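PDB 2V2G: peroxiredoxin 6 from Arenicola marina, which probably reduces hydrogen peroxide and organic hydroperoxides to water and alcohols, acting as a thiol-specific peroxidase of the Prx6 subfamily. Local coordinates for residues V171-D176 against D181-V186; P187-E192 against T196-M201; K204-P207 against G211-R214; V130-P135 against S154-V159. The protein carries 1 engineered substitution. All blocks are in the same frame, centred on the assembly; numbering follows the deposited sequence.

Contact 1: V171-D176 against D181-V186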
# COMPACT_ATOMS: atom_id res chain seq x y z
N VAL A 171 13.90 16.37 3.24
CA VAL A 171 14.45 15.02 3.15
C VAL A 171 13.38 14.09 2.56
O VAL A 171 12.23 14.42 2.54
CB VAL A 171 14.96 14.43 4.50
CG1 VAL A 171 16.11 15.31 5.04
CG2 VAL A 171 13.78 14.28 5.56
N ALA A 172 13.82 12.91 2.16
CA ALA A 172 12.90 11.82 1.74
C ALA A 172 13.45 10.56 2.37
O ALA A 172 14.63 10.42 2.57
CB ALA A 172 12.82 11.71 0.21
N THR A 173 12.58 9.58 2.65
CA THR A 173 12.99 8.42 3.41
C THR A 173 13.28 7.24 2.44
O THR A 173 12.47 6.93 1.53
CB THR A 173 11.93 7.98 4.45
OG1 THR A 173 10.67 7.73 3.85
CG2 THR A 173 11.80 9.08 5.55
N PRO A 174 14.47 6.63 2.62
CA PRO A 174 14.89 5.59 1.66
C PRO A 174 14.12 4.27 1.77
O PRO A 174 13.32 4.09 2.67
CB PRO A 174 16.37 5.42 1.94
CG PRO A 174 16.52 5.82 3.34
CD PRO A 174 15.52 6.95 3.58
N ALA A 175 14.40 3.32 0.89
CA ALA A 175 13.78 1.99 0.95
C ALA A 175 13.94 1.47 2.38
O ALA A 175 15.03 1.50 2.92
CB ALA A 175 14.48 1.03 -0.03
N ASP A 176 12.87 0.93 2.93
CA ASP A 176 12.93 0.23 4.22
C ASP A 176 13.36 1.08 5.42
O ASP A 176 13.71 0.56 6.49
CB ASP A 176 13.83 -0.99 4.10
CG ASP A 176 13.32 -1.98 3.08
OD1 ASP A 176 12.13 -2.33 3.05
OD2 ASP A 176 14.14 -2.35 2.26
N ASP A 181 16.57 6.29 11.40
CA ASP A 181 17.57 5.92 10.36
C ASP A 181 17.95 7.14 9.54
O ASP A 181 17.14 8.05 9.39
CB ASP A 181 17.01 4.83 9.40
CG ASP A 181 16.88 3.43 10.06
OD1 ASP A 181 17.43 3.24 11.18
OD2 ASP A 181 16.18 2.56 9.45
N ARG A 182 19.10 7.11 8.89
CA ARG A 182 19.43 8.21 7.99
C ARG A 182 18.42 8.38 6.81
O ARG A 182 17.80 7.41 6.37
CB ARG A 182 20.84 8.05 7.45
CG ARG A 182 21.01 6.83 6.62
CD ARG A 182 22.43 6.55 6.28
NE ARG A 182 22.48 5.32 5.49
CZ ARG A 182 23.59 4.84 4.95
NH1 ARG A 182 24.72 5.53 5.06
NH2 ARG A 182 23.56 3.68 4.31
N CYS A 183 18.21 9.64 6.40
CA CYS A 183 17.33 10.01 5.33
C CYS A 183 18.15 10.47 4.11
O CYS A 183 19.39 10.65 4.22
CB CYS A 183 16.42 11.16 5.82
SG CYS A 183 15.37 10.67 7.17
N MET A 184 17.46 10.70 3.00
CA MET A 184 18.09 11.29 1.86
C MET A 184 17.76 12.74 1.75
O MET A 184 16.62 13.15 1.97
CB MET A 184 17.66 10.57 0.56
CG MET A 184 17.63 9.10 0.63
SD MET A 184 19.14 8.30 1.18
CE MET A 184 20.25 8.95 0.06
N VAL A 185 18.75 13.55 1.39
CA VAL A 185 18.53 14.98 1.10
C VAL A 185 17.87 15.04 -0.29
O VAL A 185 18.33 14.40 -1.22
CB VAL A 185 19.83 15.76 1.08
CG1 VAL A 185 19.56 17.23 0.73
CG2 VAL A 185 20.48 15.69 2.48
N VAL A 186 16.79 15.80 -0.40
CA VAL A 186 16.03 15.85 -1.66
C VAL A 186 16.87 16.56 -2.72
O VAL A 186 17.66 17.46 -2.40
CB VAL A 186 14.62 16.48 -1.44
CG1 VAL A 186 13.79 15.63 -0.46
CG2 VAL A 186 14.78 17.98 -1.01

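Contact 2: P187-E192 against T196-M201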
# COMPACT_ATOMS: atom_id res chain seq x y z
N PRO A 187 16.70 16.19 -4.02
CA PRO A 187 17.49 16.82 -5.09
C PRO A 187 17.45 18.36 -5.13
O PRO A 187 18.47 19.00 -5.49
CB PRO A 187 16.84 16.26 -6.36
CG PRO A 187 16.28 14.97 -5.93
CD PRO A 187 15.80 15.14 -4.56
N GLY A 188 16.31 18.96 -4.75
CA GLY A 188 16.13 20.40 -4.82
C GLY A 188 17.01 21.27 -3.92
O GLY A 188 17.09 22.50 -4.10
N VAL A 189 17.65 20.65 -2.93
CA VAL A 189 18.52 21.36 -1.99
C VAL A 189 19.92 21.52 -2.60
O VAL A 189 20.63 20.55 -2.85
CB VAL A 189 18.59 20.60 -0.63
CG1 VAL A 189 19.53 21.32 0.38
CG2 VAL A 189 17.19 20.43 -0.05
N SER A 190 20.33 22.76 -2.79
CA SER A 190 21.65 23.03 -3.37
C SER A 190 22.76 22.66 -2.38
O SER A 190 22.54 22.53 -1.18
CB SER A 190 21.77 24.51 -3.71
OG SER A 190 21.71 25.29 -2.52
N ALA A 191 23.98 22.51 -2.89
CA ALA A 191 25.13 22.28 -2.00
C ALA A 191 25.30 23.43 -1.01
O ALA A 191 25.50 23.21 0.19
CB ALA A 191 26.38 22.06 -2.78
N GLU A 192 25.16 24.65 -1.51
CA GLU A 192 25.29 25.82 -0.65
C GLU A 192 24.24 25.78 0.45
O GLU A 192 24.56 26.02 1.60
CB GLU A 192 25.22 27.12 -1.44
CG GLU A 192 25.52 28.35 -0.59
CD GLU A 192 26.97 28.43 -0.08
OE1 GLU A 192 27.84 27.62 -0.52
OE2 GLU A 192 27.25 29.30 0.77
N THR A 196 24.52 24.57 5.47
CA THR A 196 23.91 25.03 6.70
C THR A 196 22.89 24.00 7.22
O THR A 196 22.92 23.60 8.39
CB THR A 196 23.23 26.40 6.48
OG1 THR A 196 23.90 27.10 5.42
CG2 THR A 196 23.29 27.22 7.78
N LEU A 197 22.01 23.57 6.33
CA LEU A 197 20.89 22.70 6.67
C LEU A 197 21.34 21.29 7.08
O LEU A 197 20.77 20.70 8.00
CB LEU A 197 19.94 22.63 5.47
CG LEU A 197 18.45 22.41 5.70
CD1 LEU A 197 17.92 23.51 6.57
CD2 LEU A 197 17.71 22.38 4.35
N PHE A 198 22.35 20.75 6.39
CA PHE A 198 22.80 19.38 6.58
C PHE A 198 24.32 19.36 6.59
O PHE A 198 24.97 18.88 5.67
CB PHE A 198 22.28 18.50 5.43
CG PHE A 198 20.79 18.53 5.24
CD1 PHE A 198 19.94 18.02 6.21
CD2 PHE A 198 20.23 19.03 4.07
CE1 PHE A 198 18.56 18.03 6.04
CE2 PHE A 198 18.84 19.06 3.91
CZ PHE A 198 18.01 18.56 4.90
N PRO A 199 24.91 19.88 7.67
CA PRO A 199 26.37 20.03 7.73
C PRO A 199 27.13 18.68 7.79
O PRO A 199 28.31 18.63 7.45
CB PRO A 199 26.57 20.85 9.00
CG PRO A 199 25.37 20.59 9.83
CD PRO A 199 24.23 20.35 8.88
N ASN A 200 26.46 17.62 8.19
CA ASN A 200 27.05 16.28 8.17
C ASN A 200 26.65 15.44 6.95
O ASN A 200 26.87 14.24 6.93
CB ASN A 200 26.66 15.52 9.44
CG ASN A 200 27.33 16.09 10.67
OD1 ASN A 200 28.55 16.24 10.72
ND2 ASN A 200 26.52 16.47 11.64
N MET A 201 26.04 16.06 5.93
CA MET A 201 25.59 15.33 4.76
C MET A 201 26.77 14.57 4.13
O MET A 201 27.87 15.09 4.06
CB MET A 201 24.97 16.31 3.74
CG MET A 201 24.37 15.70 2.48
SD MET A 201 23.71 17.03 1.44
CE MET A 201 25.19 17.84 0.81

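Contact 3: K204-P207 against G211-R214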
# COMPACT_ATOMS: atom_id res chain seq x y z
N LYS A 204 27.62 10.43 -1.65
CA LYS A 204 28.22 9.16 -2.09
C LYS A 204 28.51 9.13 -3.61
O LYS A 204 27.63 9.34 -4.41
CB LYS A 204 27.31 8.00 -1.76
CG LYS A 204 27.92 6.65 -2.13
CD LYS A 204 26.97 5.53 -1.78
CE LYS A 204 27.63 4.14 -1.66
NZ LYS A 204 28.16 3.59 -2.95
N ALA A 205 29.77 8.85 -3.98
CA ALA A 205 30.16 8.83 -5.38
C ALA A 205 29.52 7.62 -6.05
O ALA A 205 29.47 6.54 -5.48
CB ALA A 205 31.67 8.79 -5.54
N VAL A 206 29.00 7.84 -7.26
CA VAL A 206 28.34 6.81 -8.08
C VAL A 206 28.95 6.87 -9.49
O VAL A 206 29.55 7.86 -9.85
CB VAL A 206 26.80 6.99 -8.08
CG1 VAL A 206 26.25 6.69 -6.66
CG2 VAL A 206 26.41 8.38 -8.57
N PRO A 207 28.85 5.78 -10.28
CA PRO A 207 29.44 5.71 -11.61
C PRO A 207 29.08 6.85 -12.58
O PRO A 207 29.92 7.21 -13.41
CB PRO A 207 28.95 4.35 -12.12
CG PRO A 207 28.67 3.57 -10.91
CD PRO A 207 28.19 4.52 -9.91
N GLY A 211 25.82 13.99 -8.42
CA GLY A 211 25.99 14.23 -6.98
C GLY A 211 24.72 14.16 -6.15
O GLY A 211 24.65 14.80 -5.13
N TYR A 212 23.81 13.28 -6.55
CA TYR A 212 22.47 13.21 -6.02
C TYR A 212 22.30 12.24 -4.83
O TYR A 212 21.29 12.25 -4.12
CB TYR A 212 21.50 12.83 -7.13
CG TYR A 212 21.72 11.43 -7.66
CD1 TYR A 212 21.13 10.32 -7.03
CD2 TYR A 212 22.50 11.22 -8.78
CE1 TYR A 212 21.32 9.05 -7.51
CE2 TYR A 212 22.73 9.94 -9.27
CZ TYR A 212 22.14 8.87 -8.60
OH TYR A 212 22.30 7.61 -9.07
N LEU A 213 23.28 11.35 -4.66
CA LEU A 213 23.14 10.28 -3.67
C LEU A 213 23.65 10.83 -2.31
O LEU A 213 24.82 10.68 -1.92
CB LEU A 213 23.92 9.03 -4.07
CG LEU A 213 23.42 7.73 -3.44
CD1 LEU A 213 22.01 7.38 -3.77
CD2 LEU A 213 24.30 6.61 -3.97
N ARG A 214 22.74 11.54 -1.63
CA ARG A 214 23.08 12.35 -0.48
C ARG A 214 22.32 11.91 0.76
O ARG A 214 21.10 11.96 0.80
CB ARG A 214 22.82 13.86 -0.78
CG ARG A 214 23.69 14.36 -1.95
CD ARG A 214 23.57 15.90 -2.15
NE ARG A 214 22.22 16.27 -2.47
CZ ARG A 214 21.78 17.52 -2.56
NH1 ARG A 214 22.59 18.54 -2.33
NH2 ARG A 214 20.51 17.74 -2.85
O HOH W 1 26.07 11.16 -5.59

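Contact 4: V130-P135 against S154-V159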
# COMPACT_ATOMS: atom_id res chain seq x y z
N VAL A 130 -6.85 1.66 2.52
CA VAL A 130 -6.36 2.61 3.53
C VAL A 130 -6.03 3.90 2.83
O VAL A 130 -5.29 3.92 1.81
CB VAL A 130 -5.17 2.14 4.29
CG1 VAL A 130 -4.73 3.17 5.39
CG2 VAL A 130 -5.37 0.74 4.88
N PHE A 131 -6.56 4.98 3.35
CA PHE A 131 -6.30 6.29 2.85
C PHE A 131 -5.71 7.13 3.99
O PHE A 131 -6.32 7.26 5.02
CB PHE A 131 -7.57 7.01 2.31
CG PHE A 131 -8.28 6.25 1.24
CD1 PHE A 131 -7.87 6.35 -0.08
CD2 PHE A 131 -9.32 5.37 1.58
CE1 PHE A 131 -8.53 5.63 -1.08
CE2 PHE A 131 -9.96 4.66 0.59
CZ PHE A 131 -9.50 4.73 -0.75
N ILE A 132 -4.52 7.66 3.75
CA ILE A 132 -3.83 8.59 4.68
C ILE A 132 -4.05 10.00 4.17
O ILE A 132 -3.65 10.36 3.08
CB ILE A 132 -2.35 8.32 4.93
CG1 ILE A 132 -2.17 6.84 5.25
CG2 ILE A 132 -1.89 9.24 6.04
CD1 ILE A 132 -0.74 6.33 5.62
N ILE A 133 -4.68 10.82 5.02
CA ILE A 133 -5.17 12.15 4.60
C ILE A 133 -4.47 13.19 5.48
O ILE A 133 -4.36 13.03 6.73
CB ILE A 133 -6.76 12.28 4.75
CG1 ILE A 133 -7.44 11.17 3.87
CG2 ILE A 133 -7.27 13.69 4.35
CD1 ILE A 133 -8.41 10.32 4.63
N GLY A 134 -3.91 14.21 4.85
CA GLY A 134 -3.23 15.25 5.63
C GLY A 134 -4.18 16.25 6.24
O GLY A 134 -5.39 16.27 5.95
N PRO A 135 -3.64 17.13 7.10
CA PRO A 135 -4.49 18.18 7.69
C PRO A 135 -5.04 19.18 6.66
O PRO A 135 -5.94 19.97 6.97
CB PRO A 135 -3.55 18.89 8.72
CG PRO A 135 -2.25 18.51 8.40
CD PRO A 135 -2.25 17.23 7.58
N SER A 154 1.69 -1.97 11.09
CA SER A 154 3.04 -1.41 11.41
C SER A 154 3.62 -0.65 10.21
O SER A 154 4.28 0.37 10.39
CB SER A 154 3.99 -2.44 11.95
OG SER A 154 4.44 -3.33 10.97
N GLU A 155 3.40 -1.15 9.00
CA GLU A 155 3.81 -0.42 7.79
C GLU A 155 3.06 0.92 7.67
O GLU A 155 3.61 1.92 7.27
CB GLU A 155 3.59 -1.26 6.51
CG GLU A 155 3.85 -0.49 5.23
CD GLU A 155 5.26 -0.03 5.01
OE1 GLU A 155 6.17 -0.47 5.80
OE2 GLU A 155 5.50 0.65 3.96
N ILE A 156 1.78 0.92 8.05
CA ILE A 156 0.97 2.14 8.05
C ILE A 156 1.59 3.16 9.03
O ILE A 156 1.77 4.32 8.67
CB ILE A 156 -0.52 1.83 8.38
CG1 ILE A 156 -1.10 1.03 7.19
CG2 ILE A 156 -1.32 3.15 8.49
CD1 ILE A 156 -2.36 0.28 7.50
N LEU A 157 1.96 2.70 10.23
CA LEU A 157 2.65 3.59 11.19
C LEU A 157 3.98 4.06 10.60
O LEU A 157 4.36 5.24 10.75
CB LEU A 157 2.80 2.99 12.55
CG LEU A 157 1.46 2.80 13.29
CD1 LEU A 157 1.56 1.80 14.37
CD2 LEU A 157 1.01 4.15 13.86
N ARG A 158 4.72 3.17 9.93
CA ARG A 158 6.05 3.57 9.37
C ARG A 158 5.88 4.70 8.37
O ARG A 158 6.63 5.68 8.37
CB ARG A 158 6.76 2.36 8.73
CG ARG A 158 8.21 2.53 8.28
CD ARG A 158 8.71 1.34 7.53
NE ARG A 158 8.20 1.38 6.16
CZ ARG A 158 8.68 2.13 5.19
NH1 ARG A 158 9.76 2.89 5.35
NH2 ARG A 158 8.05 2.14 4.03
N VAL A 159 4.93 4.54 7.44
CA VAL A 159 4.71 5.57 6.43
C VAL A 159 4.15 6.85 7.02
O VAL A 159 4.50 7.91 6.52
CB VAL A 159 3.94 5.08 5.21
CG1 VAL A 159 4.68 3.89 4.56
CG2 VAL A 159 2.51 4.69 5.53

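Contact 1: V171-D176 against D181-V186
The side chain of Met-184 bends at chi2 and chi3 (-54° and -55°), which brings its SD to 4.1 Å from CB of Pro-174. Farther along, Val-186 holds CG1 anti to its own carbonyl carbon, which sets this methyl 3.4 Å from backbone C of Val-171 and 4.1 Å from CB of Ala-172. Between these two apolar touches lies one hydrogen-bonded antiparallel pair: Ala-172 N reaches Met-184 O at 2.8 Å, and Met-184 N returns a 2.9 Å bond to Ala-172 O. Met-184 O has a further neighbour in the CA-H of Val-171, with CA and O 3.1 Å apart. CB of Val-171 meets CB of Cys-183 at 3.8 Å, and both residues pack on Leu-165 of helix 153-168. Beyond the paired residues, Ala-175 N bonds to Thr-47 OG1 of the second subunit. The backbone polar groups of the Ala-172/Met-184 pair are thus satisfied within the hairpin, whereas its side chains form an apolar face that packs on Val-44 and Pro-43 of the second subunit, residues of the benzoic acid pocket.

Contact 2: P187-E192 against T196-M201
Val-189, just before helix 191-197, and Leu-197, its last residue, have CA atoms 9.1 Å apart, so the chain closes on itself here through side chains and not through backbone pairing. With CG1 anti to the backbone N (chi1 179°), Val-189 sends that one methyl across the gap. It arrives at the edge of the Phe-198 ring, near the ring plane, 4.2 Å from CE2, and more loosely 4.5 Å from CD2 of Leu-197. Leu-197 in turn lies over one face of its neighbour's ring, its CG 3.8 Å above the plane of Phe-198 and displaced toward the rim. The aromatic ring therefore has aliphatic groups both over a face and at an edge, which probably restricts its tilt. Ser-190 occupies the N-cap of the helix, and its OG accepts from Glu-193 N three residues on. Past the other end, Phe-198 to Met-201 form a type I beta turn closed by Met-201 N to Phe-198 O, 3.0 Å long. Ahead of Val-189, Pro-187 touches Thr-42 of the second subunit and a bound benzoic acid. Val-189 O is bound by Arg-214 NH2, which ties the chain just ahead of the helix to strand 214-216. Phe-198 rests on Val-185 of strand 183-185 and on Thr-216 of strand 214-216, and Met-201 reaches both Val-185 and Ala-194. Helix 191-197 is thereby laid on strands 183-185 and 214-216 of the small antiparallel sheet.

Contact 3: K204-P207 against G211-R214
Lys-204 meets Leu-213 through both backbone and side chain, and Val-206 packs on the leucine side chain as well. Lys-204 N donates to Leu-213 O over 2.8 Å, a straight bond (166° at the hydrogen). The side chains of these two run alongside each other in the same direction. Because the lysine chain is extended from chi1 (-177°) onward, its aliphatic part lines the leucine, CD to CD2 of Leu-213 being 3.6 Å, and only its end turns off. Packing is tightest where CG1 of Val-206 presses on CD2 of Leu-213 at 3.3 Å, closer than a usual carbon contact. The other methyl of Val-206, CG2, comes obliquely to the ring of Tyr-212, 4.1 Å from CE2, with the two side chains nearly at right angles. Against this dense apolar side stands a wetter one: within the same Lys-204/Leu-213 pair, a water bridges the backbones, donating a hydrogen bond to Lys-204 O at 2.7 Å and accepting one from Leu-213 N at 2.9 Å. It stands in for a second direct backbone bond. Outward, Tyr-212 OH bonds to Asp-83 OD2 of the second subunit, and Leu-213 packs on Pro-43 of that subunit, so the loop leans on its partner. The arrangement is that of the connection between two antiparallel neighbours, strands 202-203 and 214-216: one residue pair joined both directly and through water, with an inverse gamma turn centred on Leu-213 leading into strand 214-216, last in the chain and internal in the C-terminal sheet.

Contact 4: V130-P135 against S154-V159
Val-130 and Ile-156 reach toward each other tip to tip, CG2 of the valine 4.0 Å from CD1 of the isoleucine. Two residues along the strand, Ile-132 extends its chain (chi2 -177°) so that CD1 lies against two helix side chains, 3.6 Å from CG2 of Val-159 and 4.3 Å from CG2 of Ile-156. The contact is thus four branched aliphatic residues meeting by their methyls, with nothing polar between them. Strand and helix run the same way, their axes 21° apart in direction and 10.9 Å distant at closest approach. In the next shell, Val-130 is flanked by Val-33 and Phe-35 of strand 31-36 and by Ile-143 of strand 139-145, while Ile-156 also meets Phe-59 of helix 56-61. On the side of the helix that meets the second subunit, Arg-158 grips Glu-155 side-on in a salt bridge, NE to OE1 at 2.8 Å and NH2 to OE2 at 3.0 Å. Both acceptor oxygens lie near the guanidinium plane, but the carboxylate is tilted: OE1 is met from above its plane and OE2 on the syn side, 23° out of it. Tyr-145 OH and Asn-152 ND2 of the second subunit bond to Glu-155 as well, and Arg-158 NH2 donates to Gly-150 O there, so the ion pair is built into the dimer interface. The geometry is that of a thioredoxin fold: the helix that follows the antiparallel pair 124-133 and 139-145 lies on a face of the central sheet and covers Val-130 and Ile-132.

From the N terminus the contacts come strictly in series, none enclosing or crossing another. Contact 4 comes first, spanning strand 139-145 and laying helix 153-168 on the central thioredoxin sheet. That helix leads straight into contact 1, which closes a hairpin over four residues. Contact 2 follows at once and closes round helix 191-197, and contact 3 shuts the final loop before strand 214-216. The last three centres lie about 14 Å apart and touch: Arg-214 of contact 3 bonds to Val-185 of contact 1, and its side chain reaches contact 2. Contact 4 touches contact 1 where Arg-158 nears Asp-176, but lies about 17 Å and 15 Å from contacts 2 and 3 at the nearest atoms. All four reach the second subunit, contact 2 through Pro-187.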